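Local coordinates for response regulator receiver protein (Paraburkholderia phymatum, PDB 5TE9) that probably acts as the phosphoryl-accepting receiver of a two-component signalling pathway, at residues I20-D25 with V104-S109; P71-L76 with T134-V139. All blocks are in the same frame, centred on the assembly; numbering follows the deposited sequence.

Contact 1: residues I20-D25 with V104-S109; sequences ILLVED and VVLTTS
Leu106 reaches across toward Leu22 and Glu24, and of the three it loses the most surface to the contact. Its methyl CD1 does the touching in both pairs. Leu106 CD1 lies 3.4 Å from Glu24 OE1 and 4.5 Å from Leu22 CD1. The first is a close van der Waals approach of methyl to carboxylate oxygen. The second is a looser apolar contact. The two strands are not neighbours. Strand 71-76 runs between 19-23 and 103-107 in the parallel sheet of this CheY-like receiver domain, and the CA atoms of Glu24 and Leu106 are 8.7 Å apart. Ile75 of that middle strand touches both Leu22 and Leu106. Glu24 sits just past the end of its strand. Its CG is anti to the backbone N (chi1 163°) and the chain then bends at chi2 (74°), which brings the carboxylate across to Leu106. The Glu24 and Leu106 side chains cross at about a right angle. OE2 of Glu24 accepts a hydrogen bond from Ser26 N and lies close to the like-charged OD2 of Asp77, the predicted phosphorylation site, unphosphorylated here. OE1 has a long, weak ion pair with Lys129. As in other receivers, Glu24, Asp25 and Asp77 probably line a magnesium-binding pocket.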
loop_
_atom_site.group_PDB
_atom_site.type_symbol
_atom_site.label_atom_id
_atom_site.label_comp_id
_atom_site.label_asym_id
_atom_site.label_seq_id
_atom_site.Cartn_x
_atom_site.Cartn_y
_atom_site.Cartn_z
ATOM N N ILE A 20 -6.763 -3.058 -12.341
ATOM C CA ILE A 20 -7.306 -4.197 -11.627
ATOM C C ILE A 20 -8.719 -4.451 -12.140
ATOM O O ILE A 20 -9.525 -3.519 -12.231
ATOM C CB ILE A 20 -7.280 -3.927 -10.116
ATOM C CG1 ILE A 20 -5.832 -3.758 -9.660
ATOM C CG2 ILE A 20 -7.980 -5.034 -9.338
ATOM C CD1 ILE A 20 -5.686 -3.282 -8.231
ATOM N N LEU A 21 -9.015 -5.702 -12.496
ATOM C CA LEU A 21 -10.343 -6.101 -12.967
ATOM C C LEU A 21 -10.992 -7.000 -11.927
ATOM O O LEU A 21 -10.472 -8.078 -11.614
ATOM C CB LEU A 21 -10.280 -6.817 -14.318
ATOM C CG LEU A 21 -11.648 -7.280 -14.872
ATOM C CD1 LEU A 21 -12.582 -6.105 -15.206
ATOM C CD2 LEU A 21 -11.484 -8.176 -16.092
ATOM N N LEU A 22 -12.108 -6.554 -11.382
ATOM C CA LEU A 22 -12.819 -7.282 -10.341
ATOM C C LEU A 22 -14.071 -7.840 -10.984
ATOM O O LEU A 22 -14.934 -7.079 -11.435
ATOM C CB LEU A 22 -13.160 -6.389 -9.149
ATOM C CG LEU A 22 -14.150 -6.968 -8.138
ATOM C CD1 LEU A 22 -13.604 -8.181 -7.471
ATOM C CD2 LEU A 22 -14.448 -5.937 -7.103
ATOM N N VAL A 23 -14.142 -9.163 -11.048
ATOM C CA VAL A 23 -15.261 -9.874 -11.633
ATOM C C VAL A 23 -16.031 -10.432 -10.446
ATOM O O VAL A 23 -15.733 -11.503 -9.934
ATOM C CB VAL A 23 -14.803 -10.964 -12.601
ATOM C CG1 VAL A 23 -15.970 -11.466 -13.407
ATOM C CG2 VAL A 23 -13.744 -10.417 -13.549
ATOM N N GLU A 24 -17.031 -9.684 -9.992
ATOM C CA GLU A 24 -17.810 -10.077 -8.830
ATOM C C GLU A 24 -19.247 -9.633 -9.044
ATOM O O GLU A 24 -19.498 -8.512 -9.495
ATOM C CB GLU A 24 -17.237 -9.468 -7.549
ATOM C CG GLU A 24 -18.182 -9.489 -6.373
ATOM C CD GLU A 24 -18.349 -10.856 -5.771
ATOM O OE1 GLU A 24 -17.382 -11.345 -5.153
ATOM O OE2 GLU A 24 -19.442 -11.441 -5.907
ATOM N N ASP A 25 -20.187 -10.518 -8.725
ATOM C CA ASP A 25 -21.593 -10.198 -8.924
ATOM C C ASP A 25 -22.226 -9.502 -7.726
ATOM O O ASP A 25 -23.213 -8.780 -7.899
ATOM C CB ASP A 25 -22.382 -11.464 -9.257
ATOM C CG ASP A 25 -23.179 -11.983 -8.076
ATOM O OD1 ASP A 25 -22.564 -12.579 -7.162
ATOM O OD2 ASP A 25 -24.419 -11.780 -8.065
ATOM N N VAL A 104 -6.658 -14.040 -9.145
ATOM C CA VAL A 104 -6.997 -14.423 -7.785
ATOM C C VAL A 104 -8.448 -14.874 -7.800
ATOM O O VAL A 104 -9.317 -14.153 -8.301
ATOM C CB VAL A 104 -6.791 -13.253 -6.811
ATOM C CG1 VAL A 104 -7.525 -13.506 -5.508
ATOM C CG2 VAL A 104 -5.311 -13.021 -6.574
ATOM N N VAL A 105 -8.709 -16.064 -7.275
ATOM C CA VAL A 105 -10.055 -16.623 -7.228
ATOM C C VAL A 105 -10.641 -16.340 -5.858
ATOM O O VAL A 105 -9.986 -16.569 -4.836
ATOM C CB VAL A 105 -10.042 -18.134 -7.518
ATOM C CG1 VAL A 105 -11.423 -18.743 -7.271
ATOM C CG2 VAL A 105 -9.573 -18.396 -8.940
ATOM N N LEU A 106 -11.860 -15.826 -5.833
ATOM C CA LEU A 106 -12.536 -15.549 -4.583
ATOM C C LEU A 106 -13.215 -16.805 -4.071
ATOM O O LEU A 106 -13.949 -17.468 -4.809
ATOM C CB LEU A 106 -13.572 -14.453 -4.777
ATOM C CG LEU A 106 -12.998 -13.131 -5.242
ATOM C CD1 LEU A 106 -14.096 -12.076 -5.278
ATOM C CD2 LEU A 106 -11.896 -12.762 -4.277
ATOM N N THR A 107 -12.972 -17.129 -2.814
ATOM C CA THR A 107 -13.686 -18.190 -2.131
ATOM C C THR A 107 -14.599 -17.562 -1.096
ATOM O O THR A 107 -14.402 -16.420 -0.688
ATOM C CB THR A 107 -12.714 -19.163 -1.464
ATOM O OG1 THR A 107 -11.957 -18.467 -0.463
ATOM C CG2 THR A 107 -11.763 -19.737 -2.501
ATOM N N THR A 108 -15.614 -18.304 -0.681
ATOM C CA THR A 108 -16.568 -17.732 0.255
ATOM C C THR A 108 -16.229 -18.051 1.701
ATOM O O THR A 108 -16.874 -17.510 2.606
ATOM C CB THR A 108 -17.992 -18.213 -0.066
ATOM O OG1 THR A 108 -18.088 -19.623 0.154
ATOM C CG2 THR A 108 -18.339 -17.917 -1.511
ATOM N N SER A 109 -15.237 -18.900 1.942
ATOM C CA SER A 109 -14.896 -19.312 3.294
ATOM C C SER A 109 -13.448 -19.770 3.315
ATOM O O SER A 109 -13.000 -20.457 2.391
ATOM C CB SER A 109 -15.807 -20.444 3.788
ATOM O OG SER A 109 -15.374 -21.697 3.288
#

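Contact 2: residues P71-L76 with T134-V139; sequences PGLIIL and TRFVEV
Leu73 packs its CD2 methyl against both Phe136 and Val139. CD2 of Leu73 lies 4.2 Å from Phe136 CE1, oblique to the ring. The same methyl of Leu73 is 4.3 Å from Val139 CG1. The CB of Leu73 points toward the helix, and CD2 is the branch that reaches it. Phe136 leaves the helix aslant to the strand, and its extended chi1 of 179° carries CE1 up to Leu73. Ile75 points to the same side as Leu73 and loses some surface to the helix segment, though less than Leu73. Val139 also rests on Ile127 of strand 126-128. Val150 of the second subunit packs on Phe136 as well, so the ring belongs to both the core and the subunit interface. This is the packing of a helix on one face of the central sheet, as in the alternating beta-alpha fold of receiver domains. Strand 71-76 is the middle strand of that sheet, and helix 133-142 covers it here. Backbone hydrogen bonds hold the helix segment: Glu138 N to Thr134 O is 3.0 Å and Val139 N to Arg135 O is 2.9 Å. The aromatic contact is an edge-to-face pair of the Phe136 ring with Phe37 of helix 27-39.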
loop_
_atom_site.group_PDB
_atom_site.type_symbol
_atom_site.label_atom_id
_atom_site.label_comp_id
_atom_site.label_asym_id
_atom_site.label_seq_id
_atom_site.Cartn_x
_atom_site.Cartn_y
_atom_site.Cartn_z
ATOM N N PRO A 71 -5.917 -5.512 -17.959
ATOM C CA PRO A 71 -5.646 -5.566 -16.527
ATOM C C PRO A 71 -4.313 -6.243 -16.250
ATOM O O PRO A 71 -3.822 -7.050 -17.042
ATOM C CB PRO A 71 -6.813 -6.393 -15.970
ATOM C CG PRO A 71 -7.162 -7.292 -17.090
ATOM C CD PRO A 71 -6.933 -6.494 -18.367
ATOM N N GLY A 72 -3.713 -5.867 -15.116
ATOM C CA GLY A 72 -2.500 -6.486 -14.627
ATOM C C GLY A 72 -2.831 -7.436 -13.498
ATOM O O GLY A 72 -2.002 -8.251 -13.081
ATOM N N LEU A 73 -4.066 -7.351 -13.013
ATOM C CA LEU A 73 -4.567 -8.281 -12.012
ATOM C C LEU A 73 -6.056 -8.486 -12.244
ATOM O O LEU A 73 -6.797 -7.515 -12.439
ATOM C CB LEU A 73 -4.319 -7.770 -10.588
ATOM C CG LEU A 73 -4.980 -8.637 -9.515
ATOM C CD1 LEU A 73 -4.374 -10.084 -9.466
ATOM C CD2 LEU A 73 -4.886 -7.964 -8.150
ATOM N N ILE A 74 -6.478 -9.749 -12.235
ATOM C CA ILE A 74 -7.877 -10.139 -12.337
ATOM C C ILE A 74 -8.266 -10.803 -11.029
ATOM O O ILE A 74 -7.598 -11.745 -10.594
ATOM C CB ILE A 74 -8.124 -11.110 -13.513
ATOM C CG1 ILE A 74 -7.721 -10.480 -14.850
ATOM C CG2 ILE A 74 -9.593 -11.545 -13.533
ATOM C CD1 ILE A 74 -7.713 -11.458 -16.005
ATOM N N ILE A 75 -9.351 -10.334 -10.419
ATOM C CA ILE A 75 -9.908 -10.923 -9.204
ATOM C C ILE A 75 -11.280 -11.479 -9.556
ATOM O O ILE A 75 -12.174 -10.718 -9.947
ATOM C CB ILE A 75 -10.009 -9.887 -8.071
ATOM C CG1 ILE A 75 -8.630 -9.250 -7.782
ATOM C CG2 ILE A 75 -10.635 -10.496 -6.832
ATOM C CD1 ILE A 75 -8.657 -8.161 -6.727
ATOM N N LEU A 76 -11.462 -12.786 -9.373
ATOM C CA LEU A 76 -12.512 -13.541 -10.045
ATOM C C LEU A 76 -13.321 -14.336 -9.031
ATOM O O LEU A 76 -12.800 -15.248 -8.380
ATOM C CB LEU A 76 -11.911 -14.473 -11.110
ATOM C CG LEU A 76 -12.870 -15.389 -11.886
ATOM C CD1 LEU A 76 -13.942 -14.592 -12.612
ATOM C CD2 LEU A 76 -12.109 -16.240 -12.877
ATOM N N THR A 134 -7.403 -5.016 3.804
ATOM C CA THR A 134 -6.562 -6.044 4.407
ATOM C C THR A 134 -6.368 -7.228 3.464
ATOM O O THR A 134 -5.232 -7.630 3.177
ATOM C CB THR A 134 -7.161 -6.514 5.726
ATOM O OG1 THR A 134 -7.048 -5.469 6.693
ATOM C CG2 THR A 134 -6.397 -7.704 6.231
ATOM N N ARG A 135 -7.470 -7.805 2.974
ATOM C CA ARG A 135 -7.352 -8.947 2.081
ATOM C C ARG A 135 -6.594 -8.557 0.823
ATOM O O ARG A 135 -5.746 -9.314 0.344
ATOM C CB ARG A 135 -8.736 -9.521 1.751
ATOM N N PHE A 136 -6.843 -7.357 0.304
ATOM C CA PHE A 136 -6.117 -6.938 -0.886
ATOM C C PHE A 136 -4.631 -6.827 -0.601
ATOM O O PHE A 136 -3.799 -7.129 -1.466
ATOM C CB PHE A 136 -6.646 -5.616 -1.408
ATOM C CG PHE A 136 -5.925 -5.126 -2.627
ATOM C CD1 PHE A 136 -6.232 -5.629 -3.882
ATOM C CD2 PHE A 136 -4.941 -4.169 -2.523
ATOM C CE1 PHE A 136 -5.573 -5.175 -5.018
ATOM C CE2 PHE A 136 -4.284 -3.717 -3.652
ATOM C CZ PHE A 136 -4.607 -4.214 -4.901
ATOM N N VAL A 137 -4.272 -6.403 0.609
ATOM C CA VAL A 137 -2.860 -6.353 0.952
ATOM C C VAL A 137 -2.277 -7.765 0.947
ATOM O O VAL A 137 -1.175 -7.990 0.437
ATOM C CB VAL A 137 -2.661 -5.625 2.296
ATOM C CG1 VAL A 137 -1.337 -6.006 2.936
ATOM C CG2 VAL A 137 -2.740 -4.113 2.079
ATOM N N GLU A 138 -3.037 -8.746 1.441
ATOM C CA GLU A 138 -2.560 -10.123 1.410
ATOM C C GLU A 138 -2.431 -10.637 -0.019
ATOM O O GLU A 138 -1.472 -11.344 -0.340
ATOM C CB GLU A 138 -3.471 -11.022 2.237
ATOM C CG GLU A 138 -3.004 -11.130 3.689
ATOM C CD GLU A 138 -1.615 -11.783 3.826
ATOM O OE1 GLU A 138 -1.354 -12.815 3.171
ATOM O OE2 GLU A 138 -0.773 -11.263 4.589
ATOM N N VAL A 139 -3.362 -10.279 -0.900
ATOM C CA VAL A 139 -3.196 -10.630 -2.311
ATOM C C VAL A 139 -1.843 -10.152 -2.809
ATOM O O VAL A 139 -1.057 -10.918 -3.378
ATOM C CB VAL A 139 -4.334 -10.036 -3.161
ATOM C CG1 VAL A 139 -4.034 -10.227 -4.636
ATOM C CG2 VAL A 139 -5.639 -10.689 -2.820
#

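The centres of contacts 1 and 2 are about 8 Å apart, and both lie in the core of one receiver domain. They share the parallel sheet. The strand of contact 2 is bonded to both strands of contact 1, with probable hydrogen bonds from Val23 N to Ile75 O (2.7 Å) and from Leu76 N to Val104 O (2.8 Å). Side chains also join them: Ile20 CD1 packs on Phe136 CZ at 3.6 Å. Along the chain the segments alternate, in the order 20-25, 71-76, 104-109, 134-139. Contact 1 lies toward the Asp77 end of the sheet. Contact 2 packs helix 133-142 on the same sheet, and Phe136 and Val137 of that helix also meet the second subunit.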